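Local atomic coordinates of nudix hydrolase domain-containing protein (Thermotoga maritima, PDB entry 3E57), a protein that is of unknown function but, as a putative Nudix hydrolase, probably cleaves a nucleoside diphosphate linked to another group. Residues E16-E24 with G104-G112; E130-L141 with L159-K170. All coordinates share one frame; numbering follows the deposited sequence.

Interaction 1: residues E16-E24 with G104-G112; sequences ERILVVKTE and GGHVREGDG
Arg17 and Glu109 lie alongside each other, pointing the same way, where strand 17-22 meets the loop 104-112 that leads into helix 115-130, the helix of the Nudix motif. Followed outward from the backbone, Arg17 runs along one carboxylate oxygen: CB, CG and CD all lie within 3.9 Å of Glu109 OE1, with Arg17 CB 3.4 Å from it. Bends at chi2 (-126°) and chi3 (-61°) turn the guanidinium back to this acid. Arg17 NE then donates to Glu109 OE1 at 3.0 Å, and Arg17 NH2 to Glu109 OE2 at 2.9 Å. This is a side-on, two-nitrogen salt bridge with one oxygen for each nitrogen, yet it is not coplanar: guanidinium and carboxylate planes are 52° apart, and OE1 is met from above its plane. Arg17 NH1 comes close to the like charge of Arg55 on strand 53-56.

The backbones run nearly at right angles and share a single bridge, Ile18 with Arg108. Glu109 N gives a hydrogen bond to Arg17 O (2.8 Å), and Leu19 N gives one to Val107 O (2.8 Å); a water links Leu19 O to Val107 N. Leu19 CB packs against Val107 CB at 3.7 Å; on the other side of the strand Ile18 CG2 touches CB of His106, whose NE2 is bonded to Gln68. Glu16 adds a long ion pair to Arg108. Within the loop, Asp111 OD2 accepts from the backbone N of Arg108, and its OD1 forms a salt bridge with Arg125 of helix 115-130. Backbone bonds and the buried Leu19-Val107 pair thus fix where the loop crosses the strand, and at the exposed end the Glu109 carboxylate would offset the charge of Arg17, and probably in part that of Arg55 nearby.

Interaction 2: residues E130-L141 with L159-K170; sequences EVDVSLRELEFL and LFLGRGKFFSVK
Phe140 and Phe160 are paired across antiparallel strands of the Nudix sheet, in which 131-135 pairs with 165-169 and, past a corner at Arg136 and Gly164, 137-141 with 159-163. The register slips twice: between Leu135 and Leu138, and at a classic beta bulge where Phe167 and Ser168 both oppose Asp132, whose O takes a bond from Phe167 N and a weak one from Ser168 N.

Packing is tight on the side of helix 115-130. Phe140, its CG anti to the backbone N (chi1 176°), sets its edge against the face of Phe160 in a T-shaped stack, centroids 5.2 Å apart and planes at 61°; its CB lies 3.5 Å from Phe160 CE1. Phe41 stacks on Phe140 and also meets Phe160. Reducing Phe160 to an alanine would probably leave the Phe140 edge without the Phe160 face, with Phe41 still beside it, and open a gap beside Phe119 and Leu123 of the helix. Leu138 CD2 presses on Gly162 CA at 3.4 Å, where a side chain would collide with it. Further along, Val133 CG1 reaches Phe166 CD1 at 3.5 Å, and Val131 CG1 approaches the edge of that ring in its plane. Across the sheet, Leu141 and Leu161 pack on Leu203 of helix 194-206.

The solvent side is looser and largely polar. Glu139 OE1 and Arg163 NH1 form a salt bridge with a weak hydrogen bond of 3.4 Å, while Leu161 CD2 covers one face of that guanidinium. Exposed Phe167 has the Asp132 carbonyl near its ring edge, and the aliphatic part of Lys170 lies against Val131 O before NZ bonds to Asn128. Even on this side, at the corner, the Arg136 guanidinium lies with one face over Gly164, the glycine CA 3.4 Å above its plane.

Overall arrangement
Interaction 1 closes before interaction 2 opens along the chain, and helix 115-130 spans the interval: it starts soon after residues 104-112 and leads directly into 130-141. The contact centres are about 21 Å apart, yet the two meet in packing where Gly104 O lies 4.2 Å from Glu130 OE1. Both also reach the same sheet through strand 66-77, and both pack on the helix: Val107 and Phe160 each touch Phe119. The loop and helix probably form the Nudix box, whose helix supplies acidic metal ligands in relatives; neither contact includes a metal. Interaction 1 joins the N-terminal strand to the loop before the helix; interaction 2 forms part of the sheet on which the helix packs.

Interaction 1: residues E16-E24 with G104-G112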
loop_
_atom_site.group_PDB
_atom_site.type_symbol
_atom_site.label_atom_id
_atom_site.label_comp_id
_atom_site.label_asym_id
_atom_site.label_seq_id
_atom_site.Cartn_x
_atom_site.Cartn_y
_atom_site.Cartn_z
ATOM N N GLU B 16 -12.347 -26.664 -11.626
ATOM C CA GLU B 16 -11.339 -26.052 -10.716
ATOM C C GLU B 16 -12.016 -25.281 -9.573
ATOM O O GLU B 16 -12.412 -24.124 -9.740
ATOM C CB GLU B 16 -10.413 -25.128 -11.519
ATOM C CG GLU B 16 -9.277 -24.492 -10.707
ATOM C CD GLU B 16 -8.420 -23.533 -11.518
ATOM O OE1 GLU B 16 -8.745 -23.286 -12.700
ATOM O OE2 GLU B 16 -7.420 -23.015 -10.968
ATOM N N ARG B 17 -12.154 -25.930 -8.416
ATOM C CA ARG B 17 -12.609 -25.254 -7.197
ATOM C C ARG B 17 -11.388 -24.724 -6.454
ATOM O O ARG B 17 -10.430 -25.466 -6.223
ATOM C CB ARG B 17 -13.394 -26.201 -6.290
ATOM C CG ARG B 17 -14.724 -26.674 -6.886
ATOM C CD ARG B 17 -15.891 -26.400 -5.940
ATOM N NE ARG B 17 -15.746 -27.098 -4.664
ATOM C CZ ARG B 17 -16.402 -26.777 -3.550
ATOM N NH1 ARG B 17 -17.273 -25.772 -3.530
ATOM N NH2 ARG B 17 -16.192 -27.472 -2.439
ATOM N N ILE B 18 -11.433 -23.456 -6.057
ATOM C CA ILE B 18 -10.240 -22.777 -5.531
ATOM C C ILE B 18 -10.444 -22.116 -4.167
ATOM O O ILE B 18 -11.569 -21.813 -3.782
ATOM C CB ILE B 18 -9.657 -21.760 -6.553
ATOM C CG1 ILE B 18 -10.724 -20.797 -7.100
ATOM C CG2 ILE B 18 -9.005 -22.498 -7.707
ATOM C CD1 ILE B 18 -11.103 -19.676 -6.179
ATOM N N LEU B 19 -9.339 -21.906 -3.444
ATOM C CA LEU B 19 -9.379 -21.389 -2.075
ATOM C C LEU B 19 -9.788 -19.919 -2.042
ATOM O O LEU B 19 -9.211 -19.073 -2.746
ATOM C CB LEU B 19 -8.018 -21.564 -1.379
ATOM C CG LEU B 19 -7.881 -21.131 0.091
ATOM C CD1 LEU B 19 -8.791 -21.956 0.996
ATOM C CD2 LEU B 19 -6.436 -21.238 0.552
ATOM N N VAL B 20 -10.776 -19.630 -1.200
ATOM C CA VAL B 20 -11.275 -18.278 -1.005
ATOM C C VAL B 20 -11.514 -18.011 0.475
ATOM O O VAL B 20 -11.556 -18.937 1.275
ATOM C CB VAL B 20 -12.584 -18.051 -1.794
ATOM C CG1 VAL B 20 -12.331 -18.181 -3.282
ATOM C CG2 VAL B 20 -13.688 -19.042 -1.350
ATOM N N VAL B 21 -11.633 -16.735 0.831
ATOM C CA VAL B 21 -12.147 -16.324 2.134
ATOM C C VAL B 21 -13.201 -15.249 1.918
ATOM O O VAL B 21 -13.190 -14.570 0.900
ATOM C CB VAL B 21 -11.047 -15.773 3.066
ATOM C CG1 VAL B 21 -10.057 -16.857 3.426
ATOM C CG2 VAL B 21 -10.339 -14.578 2.426
ATOM N N LYS B 22 -14.131 -15.123 2.860
ATOM C CA LYS B 22 -15.105 -14.036 2.826
ATOM C C LYS B 22 -14.358 -12.745 3.121
ATOM O O LYS B 22 -13.503 -12.709 4.001
ATOM C CB LYS B 22 -16.230 -14.247 3.851
ATOM C CG LYS B 22 -17.146 -15.431 3.547
ATOM C CD LYS B 22 -18.497 -15.352 4.296
ATOM C CE LYS B 22 -18.344 -15.356 5.825
ATOM N NZ LYS B 22 -19.668 -15.551 6.535
ATOM N N THR B 23 -14.672 -11.695 2.372
ATOM C CA THR B 23 -14.060 -10.398 2.587
ATOM C C THR B 23 -14.333 -9.905 4.007
ATOM O O THR B 23 -13.437 -9.363 4.655
ATOM C CB THR B 23 -14.548 -9.374 1.545
ATOM O OG1 THR B 23 -14.287 -9.874 0.228
ATOM C CG2 THR B 23 -13.837 -8.050 1.719
ATOM N N GLU B 24 -15.546 -10.124 4.515
ATOM C CA GLU B 24 -15.869 -9.706 5.885
ATOM C C GLU B 24 -14.969 -10.386 6.925
ATOM O O GLU B 24 -14.536 -9.738 7.879
ATOM C CB GLU B 24 -17.359 -9.910 6.218
ATOM C CG GLU B 24 -17.862 -11.347 6.185
ATOM C CD GLU B 24 -19.354 -11.449 6.520
ATOM O OE1 GLU B 24 -19.728 -11.147 7.678
ATOM O OE2 GLU B 24 -20.146 -11.834 5.626
ATOM N N GLY B 104 2.292 -16.036 -9.309
ATOM C CA GLY B 104 1.127 -16.356 -8.518
ATOM C C GLY B 104 0.213 -17.353 -9.183
ATOM O O GLY B 104 0.262 -17.548 -10.396
ATOM N N GLY B 105 -0.623 -17.990 -8.375
ATOM C CA GLY B 105 -1.688 -18.829 -8.898
ATOM C C GLY B 105 -2.705 -19.128 -7.828
ATOM O O GLY B 105 -2.498 -18.804 -6.672
ATOM N N HIS B 106 -3.796 -19.773 -8.216
ATOM C CA HIS B 106 -4.851 -20.134 -7.276
ATOM C C HIS B 106 -4.490 -21.396 -6.504
ATOM O O HIS B 106 -3.696 -22.214 -6.972
ATOM C CB HIS B 106 -6.168 -20.322 -8.023
ATOM C CG HIS B 106 -6.715 -19.050 -8.588
ATOM N ND1 HIS B 106 -6.299 -18.536 -9.798
ATOM C CD2 HIS B 106 -7.630 -18.179 -8.100
ATOM C CE1 HIS B 106 -6.942 -17.407 -10.037
ATOM N NE2 HIS B 106 -7.759 -17.169 -9.025
ATOM N N VAL B 107 -5.059 -21.540 -5.312
ATOM C CA VAL B 107 -4.943 -22.789 -4.569
ATOM C C VAL B 107 -6.168 -23.628 -4.923
ATOM O O VAL B 107 -7.292 -23.145 -4.840
ATOM C CB VAL B 107 -4.858 -22.539 -3.051
ATOM C CG1 VAL B 107 -4.859 -23.859 -2.280
ATOM C CG2 VAL B 107 -3.609 -21.708 -2.726
ATOM N N ARG B 108 -5.934 -24.873 -5.333
ATOM C CA ARG B 108 -7.008 -25.758 -5.788
ATOM C C ARG B 108 -7.430 -26.695 -4.673
ATOM O O ARG B 108 -6.615 -27.111 -3.851
ATOM C CB ARG B 108 -6.551 -26.591 -6.981
ATOM C CG ARG B 108 -6.138 -25.782 -8.198
ATOM C CD ARG B 108 -5.451 -26.677 -9.211
ATOM N NE ARG B 108 -4.897 -25.934 -10.340
ATOM C CZ ARG B 108 -3.964 -26.402 -11.171
ATOM N NH1 ARG B 108 -3.448 -27.618 -11.014
ATOM N NH2 ARG B 108 -3.529 -25.635 -12.167
ATOM N N GLU B 109 -8.710 -27.045 -4.667
ATOM C CA GLU B 109 -9.272 -27.960 -3.663
ATOM C C GLU B 109 -8.519 -29.287 -3.538
ATOM O O GLU B 109 -8.423 -29.850 -2.440
ATOM C CB GLU B 109 -10.742 -28.235 -3.979
ATOM C CG GLU B 109 -11.494 -28.900 -2.841
ATOM C CD GLU B 109 -12.986 -28.934 -3.077
ATOM O OE1 GLU B 109 -13.407 -28.863 -4.251
ATOM O OE2 GLU B 109 -13.733 -29.032 -2.080
ATOM N N GLY B 110 -7.994 -29.776 -4.659
ATOM C CA GLY B 110 -7.236 -31.017 -4.693
ATOM C C GLY B 110 -5.796 -30.914 -4.229
ATOM O O GLY B 110 -5.080 -31.910 -4.225
ATOM N N ASP B 111 -5.356 -29.716 -3.844
ATOM C CA ASP B 111 -3.994 -29.535 -3.351
ATOM C C ASP B 111 -3.825 -30.054 -1.932
ATOM O O ASP B 111 -2.714 -30.413 -1.543
ATOM C CB ASP B 111 -3.581 -28.059 -3.401
ATOM C CG ASP B 111 -3.403 -27.546 -4.814
ATOM O OD1 ASP B 111 -2.969 -28.319 -5.696
ATOM O OD2 ASP B 111 -3.676 -26.345 -5.033
ATOM N N GLY B 112 -4.905 -30.079 -1.152
ATOM C CA GLY B 112 -4.839 -30.620 0.202
ATOM C C GLY B 112 -6.169 -30.820 0.905
ATOM O O GLY B 112 -7.217 -30.357 0.440
HETATM O O HOH W 1 -6.999 -19.652 -4.570
#

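Interaction 2: residues E130-L141 with L159-K170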
loop_
_atom_site.group_PDB
_atom_site.type_symbol
_atom_site.label_atom_id
_atom_site.label_comp_id
_atom_site.label_asym_id
_atom_site.label_seq_id
_atom_site.Cartn_x
_atom_site.Cartn_y
_atom_site.Cartn_z
ATOM N N GLU B 130 5.350 -22.881 -13.390
ATOM C CA GLU B 130 5.836 -21.746 -14.179
ATOM C C GLU B 130 7.341 -21.777 -14.386
ATOM O O GLU B 130 7.827 -21.386 -15.443
ATOM C CB GLU B 130 5.466 -20.423 -13.506
ATOM C CG GLU B 130 4.000 -20.292 -13.123
ATOM C CD GLU B 130 3.204 -19.407 -14.068
ATOM O OE1 GLU B 130 2.843 -18.281 -13.657
ATOM O OE2 GLU B 130 2.937 -19.833 -15.216
ATOM N N VAL B 131 8.086 -22.215 -13.381
ATOM C CA VAL B 131 9.536 -22.116 -13.444
ATOM C C VAL B 131 10.226 -23.338 -12.870
ATOM O O VAL B 131 9.691 -23.995 -11.978
ATOM C CB VAL B 131 10.030 -20.877 -12.673
ATOM C CG1 VAL B 131 9.491 -19.593 -13.320
ATOM C CG2 VAL B 131 9.621 -20.963 -11.212
ATOM N N ASP B 132 11.421 -23.616 -13.389
ATOM C CA ASP B 132 12.304 -24.626 -12.823
ATOM C C ASP B 132 13.309 -23.933 -11.906
ATOM O O ASP B 132 14.225 -23.247 -12.361
ATOM C CB ASP B 132 13.018 -25.413 -13.931
ATOM C CG ASP B 132 13.790 -26.611 -13.402
ATOM O OD1 ASP B 132 13.601 -27.003 -12.223
ATOM O OD2 ASP B 132 14.592 -27.171 -14.181
ATOM N N VAL B 133 13.102 -24.107 -10.606
ATOM C CA VAL B 133 13.935 -23.494 -9.585
ATOM C C VAL B 133 14.162 -24.480 -8.449
ATOM O O VAL B 133 13.375 -25.402 -8.253
ATOM C CB VAL B 133 13.262 -22.226 -8.999
ATOM C CG1 VAL B 133 12.913 -21.263 -10.108
ATOM C CG2 VAL B 133 12.007 -22.603 -8.226
ATOM N N SER B 134 15.240 -24.280 -7.705
ATOM C CA SER B 134 15.460 -25.009 -6.470
ATOM C C SER B 134 15.578 -24.023 -5.303
ATOM O O SER B 134 16.599 -23.370 -5.142
ATOM C CB SER B 134 16.715 -25.868 -6.592
ATOM O OG SER B 134 16.972 -26.524 -5.377
ATOM N N LEU B 135 14.534 -23.937 -4.486
ATOM C CA LEU B 135 14.403 -22.857 -3.496
ATOM C C LEU B 135 14.719 -23.305 -2.072
ATOM O O LEU B 135 14.164 -24.305 -1.607
ATOM C CB LEU B 135 12.985 -22.276 -3.543
ATOM C CG LEU B 135 12.573 -21.604 -4.857
ATOM C CD1 LEU B 135 11.208 -20.957 -4.722
ATOM C CD2 LEU B 135 13.596 -20.574 -5.308
ATOM N N ARG B 136 15.616 -22.569 -1.405
ATOM C CA ARG B 136 15.931 -22.762 0.018
ATOM C C ARG B 136 14.732 -22.397 0.880
ATOM O O ARG B 136 13.888 -23.237 1.197
ATOM C CB ARG B 136 17.098 -21.861 0.473
ATOM C CG ARG B 136 18.488 -22.375 0.272
ATOM C CD ARG B 136 19.235 -21.702 -0.886
ATOM N NE ARG B 136 19.133 -22.480 -2.121
ATOM C CZ ARG B 136 19.911 -22.334 -3.192
ATOM N NH1 ARG B 136 20.881 -21.426 -3.225
ATOM N NH2 ARG B 136 19.711 -23.116 -4.248
ATOM N N GLU B 137 14.671 -21.120 1.262
ATOM C CA GLU B 137 13.604 -20.611 2.109
ATOM C C GLU B 137 12.550 -20.018 1.223
ATOM O O GLU B 137 12.868 -19.293 0.268
ATOM C CB GLU B 137 14.115 -19.542 3.087
ATOM C CG GLU B 137 14.688 -20.104 4.389
ATOM C CD GLU B 137 14.263 -19.323 5.637
ATOM O OE1 GLU B 137 14.050 -18.090 5.542
ATOM O OE2 GLU B 137 14.156 -19.952 6.723
ATOM N N LEU B 138 11.301 -20.374 1.495
ATOM C CA LEU B 138 10.207 -19.467 1.196
ATOM C C LEU B 138 10.034 -18.670 2.471
ATOM O O LEU B 138 9.734 -19.224 3.534
ATOM C CB LEU B 138 8.916 -20.186 0.812
ATOM C CG LEU B 138 8.833 -20.762 -0.606
ATOM C CD1 LEU B 138 7.371 -20.867 -1.041
ATOM C CD2 LEU B 138 9.621 -19.928 -1.610
ATOM N N GLU B 139 10.286 -17.374 2.378
ATOM C CA GLU B 139 10.121 -16.485 3.509
ATOM C C GLU B 139 8.811 -15.775 3.270
ATOM O O GLU B 139 8.695 -15.042 2.299
ATOM C CB GLU B 139 11.276 -15.484 3.565
ATOM C CG GLU B 139 11.246 -14.560 4.792
ATOM C CD GLU B 139 12.298 -13.448 4.749
ATOM O OE1 GLU B 139 13.171 -13.452 3.844
ATOM O OE2 GLU B 139 12.241 -12.554 5.622
ATOM N N PHE B 140 7.820 -16.005 4.125
ATOM C CA PHE B 140 6.566 -15.274 4.024
ATOM C C PHE B 140 6.782 -13.818 4.453
ATOM O O PHE B 140 7.308 -13.564 5.533
ATOM C CB PHE B 140 5.509 -15.933 4.901
ATOM C CG PHE B 140 4.191 -15.196 4.938
ATOM C CD1 PHE B 140 3.346 -15.191 3.849
ATOM C CD2 PHE B 140 3.804 -14.508 6.073
ATOM C CE1 PHE B 140 2.132 -14.532 3.898
ATOM C CE2 PHE B 140 2.589 -13.848 6.132
ATOM C CZ PHE B 140 1.756 -13.858 5.053
ATOM N N LEU B 141 6.383 -12.870 3.603
ATOM C CA LEU B 141 6.540 -11.454 3.905
ATOM C C LEU B 141 5.260 -10.817 4.418
ATOM O O LEU B 141 5.294 -10.025 5.342
ATOM C CB LEU B 141 7.051 -10.695 2.675
ATOM C CG LEU B 141 8.372 -11.156 2.061
ATOM C CD1 LEU B 141 8.777 -10.201 0.934
ATOM C CD2 LEU B 141 9.466 -11.244 3.106
ATOM N N LEU B 159 2.381 -12.822 -0.094
ATOM C CA LEU B 159 3.683 -12.534 -0.676
ATOM C C LEU B 159 4.822 -13.269 0.022
ATOM O O LEU B 159 5.002 -13.148 1.241
ATOM C CB LEU B 159 3.952 -11.042 -0.600
ATOM C CG LEU B 159 5.295 -10.532 -1.130
ATOM C CD1 LEU B 159 5.490 -10.889 -2.616
ATOM C CD2 LEU B 159 5.360 -9.010 -0.900
ATOM N N PHE B 160 5.592 -14.007 -0.775
ATOM C CA PHE B 160 6.787 -14.697 -0.323
ATOM C C PHE B 160 7.985 -14.272 -1.119
ATOM O O PHE B 160 7.868 -13.923 -2.294
ATOM C CB PHE B 160 6.658 -16.209 -0.534
ATOM C CG PHE B 160 5.554 -16.836 0.230
ATOM C CD1 PHE B 160 5.805 -17.478 1.436
ATOM C CD2 PHE B 160 4.260 -16.796 -0.251
ATOM C CE1 PHE B 160 4.780 -18.046 2.147
ATOM C CE2 PHE B 160 3.232 -17.364 0.458
ATOM C CZ PHE B 160 3.495 -17.996 1.654
ATOM N N LEU B 161 9.144 -14.352 -0.472
ATOM C CA LEU B 161 10.438 -14.261 -1.120
ATOM C C LEU B 161 11.037 -15.670 -1.124
ATOM O O LEU B 161 11.257 -16.263 -0.059
ATOM C CB LEU B 161 11.338 -13.323 -0.335
ATOM C CG LEU B 161 12.778 -13.183 -0.797
ATOM C CD1 LEU B 161 12.850 -12.755 -2.257
ATOM C CD2 LEU B 161 13.498 -12.196 0.107
ATOM N N GLY B 162 11.273 -16.213 -2.309
ATOM C CA GLY B 162 11.892 -17.538 -2.424
ATOM C C GLY B 162 13.314 -17.359 -2.898
ATOM O O GLY B 162 13.533 -16.845 -3.991
ATOM N N ARG B 163 14.287 -17.759 -2.087
ATOM C CA ARG B 163 15.682 -17.665 -2.499
ATOM C C ARG B 163 16.167 -19.047 -2.942
ATOM O O ARG B 163 15.895 -20.044 -2.272
ATOM C CB ARG B 163 16.566 -17.138 -1.372
ATOM C CG ARG B 163 16.332 -15.683 -0.956
ATOM C CD ARG B 163 17.455 -15.267 0.003
ATOM N NE ARG B 163 17.366 -13.896 0.520
ATOM C CZ ARG B 163 16.696 -13.534 1.614
ATOM N NH1 ARG B 163 15.998 -14.418 2.325
ATOM N NH2 ARG B 163 16.708 -12.262 1.993
ATOM N N GLY B 164 16.879 -19.105 -4.061
ATOM C CA GLY B 164 17.367 -20.387 -4.556
ATOM C C GLY B 164 18.190 -20.314 -5.822
ATOM O O GLY B 164 18.866 -19.319 -6.084
ATOM N N LYS B 165 18.147 -21.391 -6.594
ATOM C CA LYS B 165 18.769 -21.424 -7.898
ATOM C C LYS B 165 17.634 -21.397 -8.895
ATOM O O LYS B 165 16.696 -22.184 -8.779
ATOM C CB LYS B 165 19.615 -22.700 -8.081
ATOM C CG LYS B 165 20.591 -22.630 -9.265
ATOM C CD LYS B 165 21.980 -22.082 -8.860
ATOM C CE LYS B 165 22.568 -21.141 -9.928
ATOM N NZ LYS B 165 22.718 -21.756 -11.281
ATOM N N PHE B 166 17.702 -20.468 -9.843
ATOM C CA PHE B 166 16.758 -20.405 -10.947
ATOM C C PHE B 166 17.420 -21.031 -12.166
ATOM O O PHE B 166 18.564 -20.719 -12.470
ATOM C CB PHE B 166 16.369 -18.953 -11.264
ATOM C CG PHE B 166 15.537 -18.818 -12.502
ATOM C CD1 PHE B 166 14.159 -18.978 -12.447
ATOM C CD2 PHE B 166 16.130 -18.563 -13.731
ATOM C CE1 PHE B 166 13.394 -18.882 -13.590
ATOM C CE2 PHE B 166 15.364 -18.462 -14.873
ATOM C CZ PHE B 166 13.996 -18.625 -14.803
ATOM N N PHE B 167 16.692 -21.896 -12.866
ATOM C CA PHE B 167 17.227 -22.575 -14.051
ATOM C C PHE B 167 16.572 -22.069 -15.320
ATOM O O PHE B 167 17.268 -21.658 -16.251
ATOM C CB PHE B 167 17.049 -24.088 -13.932
ATOM C CG PHE B 167 17.780 -24.683 -12.771
ATOM C CD1 PHE B 167 19.165 -24.790 -12.794
ATOM C CD2 PHE B 167 17.092 -25.125 -11.649
ATOM C CE1 PHE B 167 19.853 -25.332 -11.719
ATOM C CE2 PHE B 167 17.767 -25.669 -10.570
ATOM C CZ PHE B 167 19.155 -25.774 -10.603
ATOM N N SER B 168 15.241 -22.089 -15.356
ATOM C CA SER B 168 14.500 -21.616 -16.524
ATOM C C SER B 168 13.002 -21.483 -16.263
ATOM O O SER B 168 12.495 -21.912 -15.225
ATOM C CB SER B 168 14.695 -22.580 -17.700
ATOM O OG SER B 168 14.046 -23.818 -17.451
ATOM N N VAL B 169 12.301 -20.896 -17.228
ATOM C CA VAL B 169 10.841 -20.893 -17.218
ATOM C C VAL B 169 10.365 -22.194 -17.863
ATOM O O VAL B 169 11.014 -22.720 -18.769
ATOM C CB VAL B 169 10.237 -19.643 -17.931
ATOM C CG1 VAL B 169 10.831 -18.372 -17.353
ATOM C CG2 VAL B 169 10.437 -19.695 -19.447
ATOM N N LYS B 170 9.252 -22.729 -17.374
ATOM C CA LYS B 170 8.707 -23.976 -17.918
ATOM C C LYS B 170 8.256 -23.755 -19.353
ATOM O O LYS B 170 8.552 -24.567 -20.229
ATOM C CB LYS B 170 7.546 -24.511 -17.058
ATOM C CG LYS B 170 7.849 -25.754 -16.181
ATOM C CD LYS B 170 9.308 -25.880 -15.723
ATOM C CE LYS B 170 9.454 -26.584 -14.367
ATOM N NZ LYS B 170 8.347 -27.509 -13.999
#